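PDB 2BCG: secretory pathway GDP dissociation inhibitor from Saccharomyces cerevisiae, which inhibits GDP release from Rab GTPases such as Sec4, is essential to the yeast secretory pathway, and extracts GDP-bound Ypt7 from vacuolar membranes. Local coordinates for residues I87-M92 with D418-F423. Numbering follows the deposited sequence.
Sequences IPKFLM and DASSHF
Lys-89 NZ is gripped from several sides by the 418-423 loop. It donates to Ser-420 O at 2.8 Å and to Asp-418 O at 2.9 Å, the latter met from above its carbonyl plane, and makes a salt bridge to Asp-418 OD2 at 3.0 Å. A water that NZ also donates to passes a hydrogen bond on to His-422 O. Asp-418 OD2 accepts Ser-420 N from above the carboxylate plane, which closes an Asx turn, and also takes Ser-420 OG on its syn lone pair. Lys-89 CG, anti to the carbonyl carbon (chi1 -58°), lies over one face of the Phe-423 ring, 3.8 Å from its centroid, and the bend at chi2 of Lys-89 (-81°) then turns the rest of the chain toward the loop carbonyls. With an alanine here, the Asp-418 carboxylate and the two loop carbonyls would probably lose their shared cation, and the Phe-423 ring the CG methylene that packs on it.

Next door, a single backbone bridge pairs Phe-90 with His-422: Phe-90 N donates almost straight to Ser-421 O at 2.9 Å, while Phe-423 N returns a weak bond to Phe-90 O. Further along, Met-92 CG sits over a face of the His-422 imidazole.

The contact thus ties the run into edge strand 91-92, itself paired with strand 234-237, to the loop between strand 411-413 and helix 424-438. Phe-423 is the N-cap of that helix, and strand 345-351 packs against Phe-90 and Ser-421.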
ATOM      1  N   ILE A  87      -9.641  -6.119   1.263  1.00  9.72           N
ATOM      2  CA  ILE A  87     -10.414  -5.132   2.013  1.00 10.74           C
ATOM      3  C   ILE A  87     -10.393  -3.779   1.277  1.00 11.52           C
ATOM      4  O   ILE A  87      -9.329  -3.169   1.161  1.00 12.38           O
ATOM      5  CB  ILE A  87      -9.896  -4.962   3.473  1.00 11.16           C
ATOM      6  CG1 ILE A  87      -9.990  -6.298   4.199  1.00 11.67           C
ATOM      7  CG2 ILE A  87     -10.690  -3.816   4.168  1.00 12.65           C
ATOM      8  CD1 ILE A  87      -9.544  -6.235   5.660  1.00 12.54           C
ATOM      9  N   PRO A  88     -11.555  -3.324   0.774  1.00 11.39           N
ATOM     10  CA  PRO A  88     -11.516  -2.133  -0.059  1.00 12.57           C
ATOM     11  C   PRO A  88     -11.284  -0.844   0.750  1.00 12.13           C
ATOM     12  O   PRO A  88     -11.928  -0.610   1.770  1.00 12.57           O
ATOM     13  CB  PRO A  88     -12.895  -2.156  -0.742  1.00 14.05           C
ATOM     14  CG  PRO A  88     -13.782  -2.822   0.267  1.00 14.03           C
ATOM     15  CD  PRO A  88     -12.928  -3.857   0.930  1.00 12.56           C
ATOM     16  N   LYS A  89     -10.378  -0.012   0.275  1.00 12.48           N
ATOM     17  CA  LYS A  89     -10.198   1.328   0.867  1.00 11.31           C
ATOM     18  C   LYS A  89      -9.686   2.248  -0.218  1.00 11.74           C
ATOM     19  O   LYS A  89      -8.847   1.805  -1.048  1.00 13.11           O
ATOM     20  CB  LYS A  89      -9.130   1.342   1.976  1.00 12.30           C
ATOM     21  CG  LYS A  89      -9.384   0.404   3.113  1.00 12.46           C
ATOM     22  CD  LYS A  89     -10.391   1.024   4.084  1.00 11.36           C
ATOM     23  CE  LYS A  89     -10.709   0.062   5.185  1.00 11.79           C
ATOM     24  NZ  LYS A  89     -11.673   0.708   6.136  1.00 11.88           N
ATOM     25  N   PHE A  90     -10.187   3.495  -0.224  1.00 11.65           N
ATOM     26  CA  PHE A  90      -9.556   4.595  -0.929  1.00 11.30           C
ATOM     27  C   PHE A  90      -8.743   5.499   0.009  1.00 12.29           C
ATOM     28  O   PHE A  90      -8.876   5.423   1.235  1.00 12.62           O
ATOM     29  CB  PHE A  90     -10.617   5.412  -1.643  1.00 11.50           C
ATOM     30  CG  PHE A  90     -11.309   4.650  -2.766  1.00 11.63           C
ATOM     31  CD1 PHE A  90     -12.703   4.494  -2.789  1.00 14.21           C
ATOM     32  CD2 PHE A  90     -10.568   4.098  -3.806  1.00 13.25           C
ATOM     33  CE1 PHE A  90     -13.327   3.805  -3.852  1.00 15.98           C
ATOM     34  CE2 PHE A  90     -11.195   3.395  -4.848  1.00 14.14           C
ATOM     35  CZ  PHE A  90     -12.581   3.267  -4.874  1.00 13.45           C
ATOM     36  N   LEU A  91      -7.912   6.374  -0.561  1.00 11.90           N
ATOM     37  CA  LEU A  91      -7.225   7.410   0.251  1.00 12.36           C
ATOM     38  C   LEU A  91      -7.903   8.782   0.045  1.00 12.39           C
ATOM     39  O   LEU A  91      -8.045   9.212  -1.087  1.00 13.33           O
ATOM     40  CB  LEU A  91      -5.762   7.557  -0.201  1.00 12.43           C
ATOM     41  CG  LEU A  91      -4.771   6.460   0.243  1.00 14.54           C
ATOM     42  CD1 LEU A  91      -4.959   5.192  -0.605  1.00 17.06           C
ATOM     43  CD2 LEU A  91      -3.333   6.954   0.169  1.00 15.19           C
ATOM     44  N   MET A  92      -8.307   9.455   1.124  1.00 13.89           N
ATOM     45  CA  MET A  92      -8.690  10.861   0.968  1.00 14.84           C
ATOM     46  C   MET A  92      -7.466  11.667   0.501  1.00 15.15           C
ATOM     47  O   MET A  92      -6.380  11.601   1.109  1.00 14.63           O
ATOM     48  CB  MET A  92      -9.194  11.452   2.291  1.00 15.85           C
ATOM     49  CG  MET A  92     -10.561  10.987   2.691  1.00 18.34           C
ATOM     50  SD  MET A  92     -11.817  11.833   1.685  1.00 24.70           S
ATOM     51  CE  MET A  92     -13.004  12.396   2.884  1.00 25.67           C
ATOM     52  N   ASP A 418     -11.805  -1.598   9.233  1.00 12.30           N
ATOM     53  CA  ASP A 418     -13.241  -1.445   9.442  1.00 12.93           C
ATOM     54  C   ASP A 418     -14.001  -1.284   8.118  1.00 12.59           C
ATOM     55  O   ASP A 418     -13.423  -1.446   7.035  1.00 12.00           O
ATOM     56  CB  ASP A 418     -13.512  -0.297  10.443  1.00 14.40           C
ATOM     57  CG  ASP A 418     -13.147   1.086   9.909  1.00 14.21           C
ATOM     58  OD1 ASP A 418     -12.970   2.035  10.736  1.00 17.68           O
ATOM     59  OD2 ASP A 418     -13.073   1.267   8.680  1.00 13.63           O
ATOM     60  N   ALA A 419     -15.305  -1.013   8.208  1.00 14.06           N
ATOM     61  CA  ALA A 419     -16.169  -0.943   7.025  1.00 14.08           C
ATOM     62  C   ALA A 419     -16.120   0.397   6.307  1.00 14.56           C
ATOM     63  O   ALA A 419     -16.746   0.556   5.254  1.00 14.39           O
ATOM     64  CB  ALA A 419     -17.596  -1.228   7.443  1.00 16.31           C
ATOM     65  N   SER A 420     -15.390   1.365   6.849  1.00 13.32           N
ATOM     66  CA  SER A 420     -15.334   2.699   6.233  1.00 12.82           C
ATOM     67  C   SER A 420     -14.661   2.568   4.879  1.00 11.96           C
ATOM     68  O   SER A 420     -13.861   1.638   4.643  1.00 12.58           O
ATOM     69  CB  SER A 420     -14.646   3.735   7.117  1.00 13.28           C
ATOM     70  OG  SER A 420     -13.267   3.488   7.190  1.00 14.79           O
ATOM     71  N   SER A 421     -14.959   3.528   4.006  1.00 12.26           N
ATOM     72  CA  SER A 421     -14.565   3.387   2.596  1.00 12.42           C
ATOM     73  C   SER A 421     -13.171   3.932   2.297  1.00 11.76           C
ATOM     74  O   SER A 421     -12.677   3.808   1.176  1.00 11.68           O
ATOM     75  CB  SER A 421     -15.609   4.105   1.732  1.00 13.46           C
ATOM     76  OG  SER A 421     -15.559   5.509   1.911  1.00 14.15           O
ATOM     77  N   HIS A 422     -12.533   4.530   3.303  1.00 12.39           N
ATOM     78  CA  HIS A 422     -11.198   5.085   3.117  1.00 12.52           C
ATOM     79  C   HIS A 422     -10.352   4.896   4.374  1.00 12.97           C
ATOM     80  O   HIS A 422     -10.834   4.353   5.366  1.00 11.89           O
ATOM     81  CB  HIS A 422     -11.293   6.559   2.709  1.00 12.96           C
ATOM     82  CG  HIS A 422     -12.029   7.407   3.688  1.00 13.67           C
ATOM     83  ND1 HIS A 422     -11.421   7.957   4.795  1.00 17.38           N
ATOM     84  CD2 HIS A 422     -13.329   7.794   3.739  1.00 17.21           C
ATOM     85  CE1 HIS A 422     -12.310   8.654   5.480  1.00 18.83           C
ATOM     86  NE2 HIS A 422     -13.474   8.577   4.859  1.00 17.24           N
ATOM     87  N   PHE A 423      -9.083   5.309   4.318  1.00 13.41           N
ATOM     88  CA  PHE A 423      -8.098   4.921   5.345  1.00 14.00           C
ATOM     89  C   PHE A 423      -7.972   5.892   6.543  1.00 14.26           C
ATOM     90  O   PHE A 423      -7.119   5.700   7.419  1.00 13.43           O
ATOM     91  CB  PHE A 423      -6.705   4.674   4.686  1.00 15.31           C
ATOM     92  CG  PHE A 423      -6.384   3.208   4.360  1.00 16.42           C
ATOM     93  CD1 PHE A 423      -6.658   2.190   5.273  1.00 18.30           C
ATOM     94  CD2 PHE A 423      -5.746   2.855   3.160  1.00 21.65           C
ATOM     95  CE1 PHE A 423      -6.336   0.842   5.002  1.00 20.91           C
ATOM     96  CE2 PHE A 423      -5.416   1.526   2.897  1.00 19.93           C
ATOM     97  CZ  PHE A 423      -5.696   0.531   3.827  1.00 20.19           C
TER
HETATM   98  O   HOH W   1     -14.003  -0.851   3.352  1.00 17.83           O
HETATM   99  O   HOH W   2     -10.080   2.912   7.468  1.00 15.06           O
HETATM  100  O   HOH W   3      -9.577   0.440   8.807  1.00 21.63           O